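Local structure of eukaryotic initiation factor 4F subunit p150 (Saccharomyces cerevisiae, 2VSO) at residues C[204-209]-C[250-255]; C[61-66]-C[101-106]; C[132-137]-C[190-195]. The protein serves as the large scaffold subunit of eIF4F, which engages the mRNA cap and begins assembly of the translation apparatus, this middle domain binding eIF4A. All coordinates share one frame; numbering follows the deposited sequence.

Interaction 1 (C[204-209]-C[250-255]); sequences DLTDSP and FGILDN
I252 meets L205 and T206 where the last turn of helix 191-206 lies against helix 242-257, an apolar helix-helix seam in the HEAT-repeat fold of the MIF4G domain. The two branches of I252 divide the work. With CG1 beside the backbone N (chi1 -77°), CG2 is left anti to that nitrogen and lies against the root of the leucine, I252 CG2 being 3.5 Å from L205 CB. The other branch runs extended to its end and meets the threonine methyl at about a right angle, I252 CD1 to T206 CG2 being 3.6 Å. The T206 hydroxyl is turned back to its own helix, where OG1 bonds the carbonyls of K203 and M202, while the methyl faces I252. Cutting I252 back to an alanine would probably open a gap in the seam and leave both the T206 methyl and L205 CB without their partner. One residue further on, L253 brings the end of its side chain over to L205 and also touches I273 of helix 264-278. L205 is also lined by L214 and V217 of helix 211-228 and by L249 and I256 of helix 242-257. The leucine ends meet methyl to methyl, L205 CD2 standing 3.8 Å from L253 CD2.

Interaction 2 (C[61-66]-C[101-106]); sequences AIANIS and GKVVKE
E106 N donates a 3.0 Å hydrogen bond to K102 O, closing the final turn of helix 93-106, and the carbonyl of the same E106 looks across to the amide of N64. That approach is loose: N64 ND2 stays 4.4 Å from E106 O, too long for a hydrogen bond. The polar end of N64 is held instead through OD1, which accepts from the backbone N of N108, just past the helix end, so the asparagine ties the C-terminal part of helix 52-64 to the chain leaving helix 93-106. Deeper in, the contact is apolar and equally light. The methyl of A63 points at the neighbouring helix, and V103 answers with CG1, the branch anti to its backbone N (chi1 178°), A63 CB lying 4.4 Å from V103 CG1. With the CA atoms of A63 and V103 7.7 Å apart, the backbones come fairly near while little side chain lies between them. Neighbouring helices complete the burial: L75 of helix 73-88 packs on A63, and V125 of helix 122-139 on V103. A further tie joins K102 NZ to S56 OG. The C-terminal parts of helices 52-64 and 93-106 thus meet loosely within the all-helical HEAT-repeat fold of the MIF4G domain.

Interaction 3 (C[132-137]-C[190-195]); sequences RCHAEF and TGKMMF
Two helices of the HEAT-repeat stack, 122-139 and 191-206, are bridged here by M193, which reaches over to H134 and C133. Their short segments run nearly parallel, at 12° to one another with the axes 11.4 Å apart, a wide spacing that a long side chain has to span. M193 spans it by leaving its helix with CG anti to the backbone N (chi1 -177°) and then bending twice, which lays its thioether end over one face of the imidazole. The exact position of the methyl over that face is doubtful, and the sulfur describes the contact more soundly: it makes a Met-aromatic contact, M193 SD lying 4.0 Å from the centroid of the H134 ring and 20° off its normal. The thioether also lies against the cysteine, with C133 CB 3.8 Å from M193 SD. K192 comes to H134 differently, at the ring edge and in its plane: K192 CE is 3.9 Å from H134 NE2. K192 NZ lies 4.2 Å from H134 NE2, and its charge may disfavour a protonated imidazole, although E196, which also touches H134, could offset this. I180 of helix 163-185 touches both C133 and M194, so the helix that comes between these two in sequence also packs against both. F83 of helix 73-88 closes over C133 as well. Near-parallel segments of two helices, with an intervening helix that touches both, fit the layering of the HEAT-repeat fold of the MIF4G domain.

All three contacts fall within the MIF4G domain and follow one another along the chain: interaction 2 closes first, then interaction 3, then interaction 1. Interactions 1 and 2 lie on opposite sides of the chain's centre, their own centres 40 Å apart, while interaction 3 sits about midway, 22 Å from interaction 1 and 21 Å from interaction 2. Helix 191-206 serves both 3 and 1, near its start and at its end respectively. Helix 93-106 of interaction 2 is followed in sequence by helix 122-139 of interaction 3. None of the contacts touch. They sample an elongated helical stack held together by successive local seams, consistent with a scaffold offering extended surfaces.

Interaction 1 (C[204-209]-C[250-255])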
loop_
_atom_site.group_PDB
_atom_site.type_symbol
_atom_site.label_atom_id
_atom_site.label_comp_id
_atom_site.label_asym_id
_atom_site.label_seq_id
_atom_site.Cartn_x
_atom_site.Cartn_y
_atom_site.Cartn_z
ATOM N N ASP C 204 10.886 -25.465 2.203
ATOM C CA ASP C 204 10.359 -24.701 3.326
ATOM C C ASP C 204 8.870 -24.985 3.548
ATOM O O ASP C 204 8.324 -24.738 4.628
ATOM C CB ASP C 204 10.591 -23.200 3.117
ATOM C CG ASP C 204 12.062 -22.814 3.199
ATOM O OD1 ASP C 204 12.921 -23.715 3.104
ATOM O OD2 ASP C 204 12.362 -21.611 3.354
ATOM N N LEU C 205 8.221 -25.514 2.519
ATOM C CA LEU C 205 6.809 -25.844 2.586
ATOM C C LEU C 205 6.540 -27.097 3.418
ATOM O O LEU C 205 5.431 -27.285 3.929
ATOM C CB LEU C 205 6.247 -26.016 1.179
ATOM C CG LEU C 205 5.369 -24.891 0.638
ATOM C CD1 LEU C 205 5.667 -23.565 1.308
ATOM C CD2 LEU C 205 5.533 -24.821 -0.871
ATOM N N THR C 206 7.544 -27.953 3.557
ATOM C CA THR C 206 7.374 -29.168 4.346
ATOM C C THR C 206 7.846 -29.019 5.793
ATOM O O THR C 206 7.482 -29.827 6.642
ATOM C CB THR C 206 8.033 -30.381 3.680
ATOM O OG1 THR C 206 9.322 -30.011 3.182
ATOM C CG2 THR C 206 7.186 -30.862 2.521
ATOM N N ASP C 207 8.627 -27.978 6.077
ATOM C CA ASP C 207 9.101 -27.708 7.440
ATOM C C ASP C 207 8.399 -26.506 8.089
ATOM O O ASP C 207 9.032 -25.485 8.364
ATOM C CB ASP C 207 10.620 -27.474 7.452
ATOM C CG ASP C 207 11.392 -28.551 6.703
ATOM O OD1 ASP C 207 11.024 -29.739 6.805
ATOM O OD2 ASP C 207 12.379 -28.208 6.016
ATOM N N SER C 208 7.097 -26.638 8.341
ATOM C CA SER C 208 6.308 -25.584 8.987
ATOM C C SER C 208 6.525 -24.221 8.332
ATOM O O SER C 208 7.327 -23.415 8.806
ATOM C CB SER C 208 6.593 -25.518 10.493
ATOM O OG SER C 208 7.817 -24.857 10.768
ATOM N N PRO C 209 5.786 -23.960 7.244
ATOM C CA PRO C 209 5.973 -22.801 6.361
ATOM C C PRO C 209 5.427 -21.522 6.974
ATOM O O PRO C 209 4.348 -21.543 7.556
ATOM C CB PRO C 209 5.147 -23.165 5.119
ATOM C CG PRO C 209 4.671 -24.601 5.333
ATOM C CD PRO C 209 4.668 -24.808 6.805
ATOM N N PHE C 250 1.654 -29.238 -5.233
ATOM C CA PHE C 250 0.251 -29.106 -4.881
ATOM C C PHE C 250 -0.177 -30.138 -3.835
ATOM O O PHE C 250 -1.119 -29.917 -3.081
ATOM C CB PHE C 250 -0.622 -29.157 -6.130
ATOM C CG PHE C 250 -0.719 -27.839 -6.843
ATOM C CD1 PHE C 250 0.238 -27.464 -7.763
ATOM C CD2 PHE C 250 -1.758 -26.964 -6.573
ATOM C CE1 PHE C 250 0.155 -26.248 -8.406
ATOM C CE2 PHE C 250 -1.848 -25.754 -7.215
ATOM C CZ PHE C 250 -0.895 -25.392 -8.132
ATOM N N GLY C 251 0.534 -31.253 -3.771
ATOM C CA GLY C 251 0.292 -32.228 -2.731
ATOM C C GLY C 251 0.797 -31.773 -1.374
ATOM O O GLY C 251 0.337 -32.242 -0.344
ATOM N N ILE C 252 1.757 -30.861 -1.373
ATOM C CA ILE C 252 2.312 -30.331 -0.137
ATOM C C ILE C 252 1.379 -29.268 0.372
ATOM O O ILE C 252 1.277 -29.041 1.576
ATOM C CB ILE C 252 3.707 -29.698 -0.361
ATOM C CG1 ILE C 252 4.774 -30.784 -0.504
ATOM C CG2 ILE C 252 4.075 -28.774 0.779
ATOM C CD1 ILE C 252 6.114 -30.228 -0.861
ATOM N N LEU C 253 0.703 -28.616 -0.568
ATOM C CA LEU C 253 -0.216 -27.534 -0.262
ATOM C C LEU C 253 -1.570 -28.070 0.193
ATOM O O LEU C 253 -2.194 -27.501 1.077
ATOM C CB LEU C 253 -0.389 -26.620 -1.478
ATOM C CG LEU C 253 0.830 -25.894 -2.053
ATOM C CD1 LEU C 253 0.376 -24.805 -3.029
ATOM C CD2 LEU C 253 1.730 -25.301 -0.957
ATOM N N ASP C 254 -2.029 -29.156 -0.417
ATOM C CA ASP C 254 -3.250 -29.805 0.041
ATOM C C ASP C 254 -3.069 -30.244 1.487
ATOM O O ASP C 254 -3.967 -30.093 2.311
ATOM C CB ASP C 254 -3.605 -31.004 -0.837
ATOM C CG ASP C 254 -4.147 -30.596 -2.192
ATOM O OD1 ASP C 254 -4.486 -29.405 -2.369
ATOM O OD2 ASP C 254 -4.230 -31.470 -3.083
ATOM N N ASN C 255 -1.895 -30.781 1.785
ATOM C CA ASN C 255 -1.540 -31.161 3.139
ATOM C C ASN C 255 -1.610 -29.951 4.045
ATOM O O ASN C 255 -2.301 -29.968 5.060
ATOM C CB ASN C 255 -0.133 -31.761 3.173
ATOM C CG ASN C 255 0.259 -32.249 4.550
ATOM O OD1 ASN C 255 -0.554 -32.261 5.472
ATOM N ND2 ASN C 255 1.514 -32.658 4.697
#

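Interaction 2 (C[61-66]-C[101-106])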
loop_
_atom_site.group_PDB
_atom_site.type_symbol
_atom_site.label_atom_id
_atom_site.label_comp_id
_atom_site.label_asym_id
_atom_site.label_seq_id
_atom_site.Cartn_x
_atom_site.Cartn_y
_atom_site.Cartn_z
ATOM N N ALA C 61 22.790 2.554 -22.101
ATOM C CA ALA C 61 23.998 3.243 -22.548
ATOM C C ALA C 61 25.119 2.992 -21.557
ATOM O O ALA C 61 26.298 2.996 -21.916
ATOM C CB ALA C 61 23.753 4.739 -22.694
ATOM N N ILE C 62 24.746 2.794 -20.299
ATOM C CA ILE C 62 25.722 2.474 -19.271
ATOM C C ILE C 62 26.151 1.030 -19.463
ATOM O O ILE C 62 27.332 0.708 -19.347
ATOM C CB ILE C 62 25.142 2.704 -17.859
ATOM C CG1 ILE C 62 24.958 4.194 -17.601
ATOM C CG2 ILE C 62 26.037 2.130 -16.792
ATOM C CD1 ILE C 62 24.666 4.511 -16.160
ATOM N N ALA C 63 25.196 0.161 -19.786
ATOM C CA ALA C 63 25.531 -1.237 -20.040
ATOM C C ALA C 63 26.443 -1.338 -21.256
ATOM O O ALA C 63 27.411 -2.090 -21.252
ATOM C CB ALA C 63 24.278 -2.080 -20.247
ATOM N N ASN C 64 26.119 -0.563 -22.283
ATOM C CA ASN C 64 26.831 -0.602 -23.546
ATOM C C ASN C 64 28.301 -0.164 -23.469
ATOM O O ASN C 64 29.084 -0.478 -24.359
ATOM C CB ASN C 64 26.065 0.205 -24.600
ATOM C CG ASN C 64 25.085 -0.653 -25.395
ATOM O OD1 ASN C 64 25.032 -1.868 -25.225
ATOM N ND2 ASN C 64 24.317 -0.022 -26.272
ATOM N N ILE C 65 28.665 0.549 -22.404
ATOM C CA ILE C 65 30.046 0.957 -22.178
ATOM C C ILE C 65 31.019 -0.210 -22.368
ATOM O O ILE C 65 32.205 -0.009 -22.649
ATOM C CB ILE C 65 30.245 1.554 -20.771
ATOM C CG1 ILE C 65 29.957 3.052 -20.787
ATOM C CG2 ILE C 65 31.658 1.326 -20.282
ATOM C CD1 ILE C 65 30.093 3.703 -19.430
ATOM N N SER C 66 30.500 -1.427 -22.238
ATOM C CA SER C 66 31.321 -2.634 -22.277
ATOM C C SER C 66 31.946 -2.974 -23.644
ATOM O O SER C 66 32.701 -3.940 -23.747
ATOM C CB SER C 66 30.531 -3.828 -21.723
ATOM O OG SER C 66 30.819 -4.042 -20.349
ATOM N N GLY C 101 14.858 -7.438 -20.097
ATOM C CA GLY C 101 14.464 -7.748 -21.452
ATOM C C GLY C 101 14.877 -6.661 -22.436
ATOM O O GLY C 101 15.147 -6.958 -23.599
ATOM N N LYS C 102 14.929 -5.406 -21.992
ATOM C CA LYS C 102 15.378 -4.340 -22.887
ATOM C C LYS C 102 16.888 -4.399 -23.140
ATOM O O LYS C 102 17.371 -4.068 -24.220
ATOM C CB LYS C 102 15.019 -2.955 -22.355
ATOM C CG LYS C 102 15.008 -1.918 -23.479
ATOM C CD LYS C 102 15.208 -0.483 -23.018
ATOM C CE LYS C 102 15.264 0.435 -24.246
ATOM N NZ LYS C 102 15.152 1.905 -23.989
ATOM N N VAL C 103 17.629 -4.802 -22.118
ATOM C CA VAL C 103 19.062 -4.889 -22.212
ATOM C C VAL C 103 19.467 -6.080 -23.076
ATOM O O VAL C 103 20.392 -5.987 -23.876
ATOM C CB VAL C 103 19.685 -4.980 -20.818
ATOM C CG1 VAL C 103 21.210 -5.127 -20.921
ATOM C CG2 VAL C 103 19.313 -3.743 -20.018
ATOM N N VAL C 104 18.759 -7.191 -22.918
ATOM C CA VAL C 104 19.000 -8.380 -23.717
ATOM C C VAL C 104 18.717 -8.120 -25.184
ATOM O O VAL C 104 19.453 -8.579 -26.052
ATOM C CB VAL C 104 18.120 -9.548 -23.259
ATOM C CG1 VAL C 104 18.034 -10.608 -24.341
ATOM C CG2 VAL C 104 18.657 -10.137 -21.972
ATOM N N LYS C 105 17.654 -7.375 -25.453
ATOM C CA LYS C 105 17.186 -7.154 -26.815
ATOM C C LYS C 105 18.027 -6.109 -27.533
ATOM O O LYS C 105 18.334 -6.255 -28.715
ATOM C CB LYS C 105 15.713 -6.723 -26.803
ATOM C CG LYS C 105 15.026 -6.740 -28.165
ATOM C CD LYS C 105 13.531 -6.463 -28.027
ATOM C CE LYS C 105 12.758 -6.872 -29.276
ATOM N NZ LYS C 105 11.282 -6.771 -29.079
ATOM N N GLU C 106 18.408 -5.062 -26.808
ATOM C CA GLU C 106 18.996 -3.881 -27.423
ATOM C C GLU C 106 20.485 -3.689 -27.124
ATOM O O GLU C 106 21.081 -2.678 -27.499
ATOM C CB GLU C 106 18.190 -2.636 -27.035
ATOM C CG GLU C 106 16.680 -2.816 -27.227
ATOM C CD GLU C 106 15.918 -1.512 -27.210
ATOM O OE1 GLU C 106 16.562 -0.447 -27.091
ATOM O OE2 GLU C 106 14.672 -1.550 -27.317
#

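Interaction 3 (C[132-137]-C[190-195])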
loop_
_atom_site.group_PDB
_atom_site.type_symbol
_atom_site.label_atom_id
_atom_site.label_comp_id
_atom_site.label_asym_id
_atom_site.label_seq_id
_atom_site.Cartn_x
_atom_site.Cartn_y
_atom_site.Cartn_z
ATOM N N ARG C 132 23.876 -14.598 -12.539
ATOM C CA ARG C 132 23.575 -13.727 -11.414
ATOM C C ARG C 132 22.433 -14.225 -10.516
ATOM O O ARG C 132 22.390 -13.852 -9.344
ATOM C CB ARG C 132 23.318 -12.297 -11.898
ATOM C CG ARG C 132 22.859 -11.350 -10.827
ATOM C CD ARG C 132 23.868 -11.255 -9.724
ATOM N NE ARG C 132 25.143 -10.745 -10.206
ATOM C CZ ARG C 132 26.268 -10.806 -9.503
ATOM N NH1 ARG C 132 26.257 -11.357 -8.299
ATOM N NH2 ARG C 132 27.400 -10.327 -10.003
ATOM N N CYS C 133 21.521 -15.058 -11.024
ATOM C CA CYS C 133 20.467 -15.578 -10.124
ATOM C C CYS C 133 21.114 -16.631 -9.262
ATOM O O CYS C 133 20.868 -16.703 -8.063
ATOM C CB CYS C 133 19.256 -16.207 -10.846
ATOM S SG CYS C 133 18.444 -15.204 -12.091
ATOM N N HIS C 134 21.943 -17.449 -9.902
ATOM C CA HIS C 134 22.698 -18.498 -9.226
ATOM C C HIS C 134 23.540 -17.917 -8.111
ATOM O O HIS C 134 23.569 -18.440 -6.999
ATOM C CB HIS C 134 23.602 -19.214 -10.213
ATOM C CG HIS C 134 22.914 -20.284 -11.004
ATOM N ND1 HIS C 134 22.210 -21.312 -10.409
ATOM C CD2 HIS C 134 22.846 -20.504 -12.333
ATOM C CE1 HIS C 134 21.728 -22.109 -11.345
ATOM N NE2 HIS C 134 22.104 -21.645 -12.524
ATOM N N ALA C 135 24.217 -16.822 -8.404
ATOM C CA ALA C 135 25.007 -16.158 -7.379
ATOM C C ALA C 135 24.119 -15.711 -6.223
ATOM O O ALA C 135 24.352 -16.076 -5.070
ATOM C CB ALA C 135 25.773 -14.976 -7.965
ATOM N N GLU C 136 23.093 -14.928 -6.535
ATOM C CA GLU C 136 22.216 -14.401 -5.500
ATOM C C GLU C 136 21.447 -15.527 -4.806
ATOM O O GLU C 136 21.182 -15.460 -3.608
ATOM C CB GLU C 136 21.267 -13.341 -6.076
ATOM C CG GLU C 136 21.965 -12.240 -6.892
ATOM C CD GLU C 136 22.938 -11.395 -6.071
ATOM O OE1 GLU C 136 23.183 -11.725 -4.898
ATOM O OE2 GLU C 136 23.457 -10.390 -6.599
ATOM N N PHE C 137 21.113 -16.570 -5.553
ATOM C CA PHE C 137 20.364 -17.688 -4.999
ATOM C C PHE C 137 21.213 -18.444 -3.992
ATOM O O PHE C 137 20.771 -18.728 -2.882
ATOM C CB PHE C 137 19.896 -18.636 -6.115
ATOM C CG PHE C 137 18.777 -19.563 -5.706
ATOM C CD1 PHE C 137 17.464 -19.094 -5.593
ATOM C CD2 PHE C 137 19.029 -20.904 -5.439
ATOM C CE1 PHE C 137 16.420 -19.945 -5.221
ATOM C CE2 PHE C 137 17.999 -21.760 -5.067
ATOM C CZ PHE C 137 16.689 -21.280 -4.960
ATOM N N THR C 190 15.667 -20.046 -18.261
ATOM C CA THR C 190 15.200 -21.379 -18.605
ATOM C C THR C 190 14.527 -22.002 -17.390
ATOM O O THR C 190 14.580 -21.448 -16.290
ATOM C CB THR C 190 16.360 -22.296 -19.074
ATOM O OG1 THR C 190 17.252 -22.557 -17.980
ATOM C CG2 THR C 190 17.131 -21.645 -20.210
ATOM N N GLY C 191 13.902 -23.158 -17.595
ATOM C CA GLY C 191 13.219 -23.858 -16.527
ATOM C C GLY C 191 14.145 -24.335 -15.426
ATOM O O GLY C 191 13.720 -24.465 -14.281
ATOM N N LYS C 192 15.408 -24.598 -15.757
ATOM C CA LYS C 192 16.331 -25.184 -14.787
ATOM C C LYS C 192 16.437 -24.322 -13.537
ATOM O O LYS C 192 16.610 -24.839 -12.435
ATOM C CB LYS C 192 17.717 -25.430 -15.399
ATOM C CG LYS C 192 18.681 -24.247 -15.334
ATOM C CD LYS C 192 20.102 -24.666 -15.715
ATOM C CE LYS C 192 21.058 -23.475 -15.767
ATOM N NZ LYS C 192 22.456 -23.889 -16.095
ATOM N N MET C 193 16.317 -23.010 -13.709
ATOM C CA MET C 193 16.396 -22.094 -12.574
ATOM C C MET C 193 15.044 -21.975 -11.855
ATOM O O MET C 193 14.985 -21.664 -10.663
ATOM C CB MET C 193 16.905 -20.722 -13.018
ATOM C CG MET C 193 17.085 -19.736 -11.874
ATOM S SD MET C 193 18.579 -19.953 -10.875
ATOM C CE MET C 193 19.823 -19.441 -12.060
ATOM N N MET C 194 13.965 -22.233 -12.589
ATOM C CA MET C 194 12.625 -22.261 -12.022
ATOM C C MET C 194 12.412 -23.554 -11.217
ATOM O O MET C 194 11.636 -23.583 -10.262
ATOM C CB MET C 194 11.596 -22.145 -13.142
ATOM C CG MET C 194 10.226 -21.684 -12.712
ATOM S SD MET C 194 10.183 -19.985 -12.142
ATOM C CE MET C 194 10.408 -20.235 -10.393
ATOM N N PHE C 195 13.113 -24.622 -11.595
ATOM C CA PHE C 195 13.046 -25.870 -10.840
ATOM C C PHE C 195 13.764 -25.677 -9.526
ATOM O O PHE C 195 13.342 -26.181 -8.489
ATOM C CB PHE C 195 13.695 -27.035 -11.603
ATOM C CG PHE C 195 12.787 -27.707 -12.593
ATOM C CD1 PHE C 195 12.580 -27.163 -13.849
ATOM C CD2 PHE C 195 12.146 -28.893 -12.273
ATOM C CE1 PHE C 195 11.740 -27.783 -14.762
ATOM C CE2 PHE C 195 11.301 -29.520 -13.185
ATOM C CZ PHE C 195 11.102 -28.964 -14.428
#